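Local coordinates for protein decapping nuclease RAI1 (Scheffersomyces stipitis, PDB 5BTO) that removes the NAD cap from RNA 5' ends and also hydrolyses triphosphate and methylguanosine-capped ends, using a divalent metal, and stimulates the exoribonuclease RAT1, at residues 129-134 and 153-158. Residues are numbered along the deposited sequence; the frame is centred on the assembly and turned at random.
Sequences NDPVDL and LARRKE
R155 reaches from helix 149-166 to the start of strand 132-139 and grips the carboxylate of D133. Its CB leaves the helix on the side facing the strand. CG lies anti to the backbone N (chi1 -166°), which carries the chain outward across the gap. No cross-contact is made until R155 CD, which lies 3.9 Å from P131 CG. The chain bends at chi3, and R155 NE then passes 3.8 Å from the same P131 CG. CZ sits near the proline ring too. R155 NH1 is 3.6 Å from P131 CB, which sits above one face of the guanidinium, off its centre. The two side chains run past one another with opposite headings.

At the tip, NH1 and NH2 both point end-on at a single oxygen. R155 NH1 gives D133 OD2 a hydrogen bond of 2.7 Å, as part of a salt bridge. R155 NH2 gives the same D133 OD2 a second one, 2.9 Å long. OD2 lies almost in the guanidinium plane. It takes NH1 on its anti lone pair, while NH2 comes from the syn side, 32° out of the carboxylate plane. The carboxylate and guanidinium planes are 41° apart, and neither bond is straight. The other oxygen, OD1, bonds to S363 OG on neighbouring strand 359-365.

This is a partly buried salt bridge that joins helix 149-166 to the start of an interior strand of the large mixed sheet in the PD-(D/E)XK nuclease fold. The backbones of V132 and L134, either side of D133 in the chain, bond to F364 and V362 of strand 359-365. Both D133 oxygens have partners, one toward the helix and one within the sheet. The positive charge of R155 close by would probably favour the ionised form of D133.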
ATOM      1  N   ASN A 129      -7.189  -2.642 -15.172  1.00 19.11           N
ATOM      2  CA  ASN A 129      -6.621  -2.796 -16.505  1.00 24.33           C
ATOM      3  C   ASN A 129      -6.434  -1.467 -17.227  1.00 23.79           C
ATOM      4  O   ASN A 129      -5.892  -1.438 -18.329  1.00 26.02           O
ATOM      5  CB  ASN A 129      -7.484  -3.729 -17.355  1.00 28.64           C
ATOM      6  CG  ASN A 129      -7.576  -5.117 -16.767  1.00 36.75           C
ATOM      7  OD1 ASN A 129      -6.578  -5.676 -16.303  1.00 39.25           O
ATOM      8  ND2 ASN A 129      -8.779  -5.679 -16.764  1.00 40.24           N
ATOM      9  N   ASP A 130      -6.883  -0.376 -16.606  1.00 22.33           N
ATOM     10  CA  ASP A 130      -6.815   0.944 -17.231  1.00 23.14           C
ATOM     11  C   ASP A 130      -5.589   1.708 -16.745  1.00 20.51           C
ATOM     12  O   ASP A 130      -5.430   1.926 -15.545  1.00 20.72           O
ATOM     13  CB  ASP A 130      -8.072   1.773 -16.921  1.00 23.83           C
ATOM     14  CG  ASP A 130      -9.343   1.165 -17.496  1.00 28.28           C
ATOM     15  OD1 ASP A 130      -9.258   0.339 -18.435  1.00 31.43           O
ATOM     16  OD2 ASP A 130     -10.440   1.533 -17.015  1.00 29.91           O
ATOM     17  N   PRO A 131      -4.716   2.114 -17.675  1.00 21.84           N
ATOM     18  CA  PRO A 131      -3.542   2.906 -17.289  1.00 20.89           C
ATOM     19  C   PRO A 131      -3.912   4.314 -16.844  1.00 20.24           C
ATOM     20  O   PRO A 131      -4.945   4.852 -17.254  1.00 21.96           O
ATOM     21  CB  PRO A 131      -2.723   2.974 -18.581  1.00 23.82           C
ATOM     22  CG  PRO A 131      -3.735   2.790 -19.677  1.00 24.86           C
ATOM     23  CD  PRO A 131      -4.744   1.824 -19.119  1.00 23.68           C
ATOM     24  N   VAL A 132      -3.077   4.893 -15.987  1.00 16.84           N
ATOM     25  CA  VAL A 132      -3.210   6.288 -15.587  1.00 17.36           C
ATOM     26  C   VAL A 132      -1.847   6.947 -15.705  1.00 17.81           C
ATOM     27  O   VAL A 132      -0.840   6.399 -15.250  1.00 19.29           O
ATOM     28  CB  VAL A 132      -3.710   6.435 -14.135  1.00 18.77           C
ATOM     29  CG1 VAL A 132      -3.811   7.911 -13.744  1.00 20.23           C
ATOM     30  CG2 VAL A 132      -5.059   5.757 -13.959  1.00 19.16           C
ATOM     31  N   ASP A 133      -1.801   8.115 -16.335  1.00 17.27           N
ATOM     32  CA  ASP A 133      -0.562   8.889 -16.387  1.00 18.15           C
ATOM     33  C   ASP A 133      -0.864  10.369 -16.196  1.00 18.19           C
ATOM     34  O   ASP A 133      -1.587  10.971 -16.992  1.00 21.48           O
ATOM     35  CB  ASP A 133       0.183   8.653 -17.700  1.00 20.57           C
ATOM     36  CG  ASP A 133       0.807   7.274 -17.767  1.00 22.45           C
ATOM     37  OD1 ASP A 133       1.904   7.081 -17.192  1.00 24.46           O
ATOM     38  OD2 ASP A 133       0.200   6.380 -18.389  1.00 24.20           O
ATOM     39  N   LEU A 134      -0.327  10.943 -15.125  1.00 15.84           N
ATOM     40  CA  LEU A 134      -0.577  12.342 -14.813  1.00 14.93           C
ATOM     41  C   LEU A 134       0.715  13.101 -14.608  1.00 15.47           C
ATOM     42  O   LEU A 134       1.667  12.578 -14.029  1.00 18.51           O
ATOM     43  CB  LEU A 134      -1.422  12.463 -13.552  1.00 15.88           C
ATOM     44  CG  LEU A 134      -2.739  11.682 -13.504  1.00 15.47           C
ATOM     45  CD1 LEU A 134      -3.307  11.719 -12.096  1.00 16.12           C
ATOM     46  CD2 LEU A 134      -3.732  12.256 -14.520  1.00 16.91           C
ATOM     47  N   LEU A 153      -2.272  11.272 -26.680  1.00 40.02           N
ATOM     48  CA  LEU A 153      -2.373  11.170 -28.132  1.00 42.28           C
ATOM     49  C   LEU A 153      -2.025   9.764 -28.593  1.00 41.96           C
ATOM     50  O   LEU A 153      -2.754   9.152 -29.372  1.00 41.74           O
ATOM     51  CB  LEU A 153      -1.451  12.185 -28.808  1.00 45.78           C
ATOM     52  CG  LEU A 153      -1.959  13.627 -28.877  1.00 49.51           C
ATOM     53  CD1 LEU A 153      -0.873  14.572 -29.387  1.00 50.34           C
ATOM     54  CD2 LEU A 153      -3.199  13.708 -29.754  1.00 50.75           C
ATOM     55  N   ALA A 154      -0.903   9.254 -28.099  1.00 40.88           N
ATOM     56  CA  ALA A 154      -0.437   7.932 -28.485  1.00 41.59           C
ATOM     57  C   ALA A 154      -1.407   6.850 -28.030  1.00 41.82           C
ATOM     58  O   ALA A 154      -1.603   5.849 -28.720  1.00 42.63           O
ATOM     59  CB  ALA A 154       0.950   7.675 -27.917  1.00 39.77           C
ATOM     60  N   ARG A 155      -2.020   7.064 -26.870  1.00 41.10           N
ATOM     61  CA  ARG A 155      -2.871   6.057 -26.249  1.00 42.42           C
ATOM     62  C   ARG A 155      -4.188   5.854 -26.999  1.00 45.98           C
ATOM     63  O   ARG A 155      -4.612   4.720 -27.225  1.00 46.26           O
ATOM     64  CB  ARG A 155      -3.133   6.428 -24.790  1.00 43.45           C
ATOM     65  CG  ARG A 155      -3.728   5.318 -23.942  1.00 43.99           C
ATOM     66  CD  ARG A 155      -3.386   5.524 -22.470  1.00 44.45           C
ATOM     67  NE  ARG A 155      -2.024   5.090 -22.157  1.00 43.43           N
ATOM     68  CZ  ARG A 155      -1.370   5.398 -21.038  1.00 38.98           C
ATOM     69  NH1 ARG A 155      -1.938   6.167 -20.105  1.00 32.50           N
ATOM     70  NH2 ARG A 155      -0.140   4.943 -20.857  1.00 41.23           N
ATOM     71  N   ARG A 156      -4.832   6.948 -27.391  1.00 48.76           N
ATOM     72  CA  ARG A 156      -6.099   6.846 -28.108  1.00 52.19           C
ATOM     73  C   ARG A 156      -5.910   6.215 -29.487  1.00 53.01           C
ATOM     74  O   ARG A 156      -6.727   5.406 -29.928  1.00 52.28           O
ATOM     75  CB  ARG A 156      -6.783   8.211 -28.221  1.00 55.14           C
ATOM     76  CG  ARG A 156      -7.259   8.777 -26.887  1.00 56.94           C
ATOM     77  CD  ARG A 156      -8.186   9.966 -27.088  1.00 59.74           C
ATOM     78  NE  ARG A 156      -7.790  11.121 -26.288  1.00 62.32           N
ATOM     79  CZ  ARG A 156      -8.339  11.454 -25.122  1.00 64.89           C
ATOM     80  NH1 ARG A 156      -9.320  10.721 -24.612  1.00 65.28           N
ATOM     81  NH2 ARG A 156      -7.907  12.525 -24.466  1.00 65.68           N
ATOM     82  N   LYS A 157      -4.826   6.585 -30.162  1.00 53.62           N
ATOM     83  CA  LYS A 157      -4.507   6.012 -31.463  1.00 56.18           C
ATOM     84  C   LYS A 157      -4.182   4.530 -31.322  1.00 55.54           C
ATOM     85  O   LYS A 157      -4.623   3.707 -32.127  1.00 54.87           O
ATOM     86  CB  LYS A 157      -3.334   6.754 -32.104  1.00 59.05           C
ATOM     87  CG  LYS A 157      -3.009   6.291 -33.510  1.00 62.06           C
ATOM     88  CD  LYS A 157      -4.238   6.353 -34.408  1.00 64.17           C
ATOM     89  CE  LYS A 157      -3.917   5.867 -35.815  1.00 65.51           C
ATOM     90  NZ  LYS A 157      -3.324   4.498 -35.814  1.00 66.20           N
ATOM     91  N   GLU A 158      -3.406   4.197 -30.293  1.00 55.17           N
ATOM     92  CA  GLU A 158      -3.094   2.807 -29.984  1.00 56.26           C
ATOM     93  C   GLU A 158      -4.382   2.009 -29.809  1.00 56.40           C
ATOM     94  O   GLU A 158      -4.535   0.931 -30.380  1.00 54.95           O
ATOM     95  CB  GLU A 158      -2.242   2.713 -28.716  1.00 58.39           C
ATOM     96  CG  GLU A 158      -1.878   1.291 -28.313  1.00 60.88           C
ATOM     97  CD  GLU A 158      -1.179   1.216 -26.962  1.00 64.17           C
ATOM     98  OE1 GLU A 158      -1.147   2.238 -26.241  1.00 65.21           O
ATOM     99  OE2 GLU A 158      -0.660   0.133 -26.621  1.00 65.17           O
TER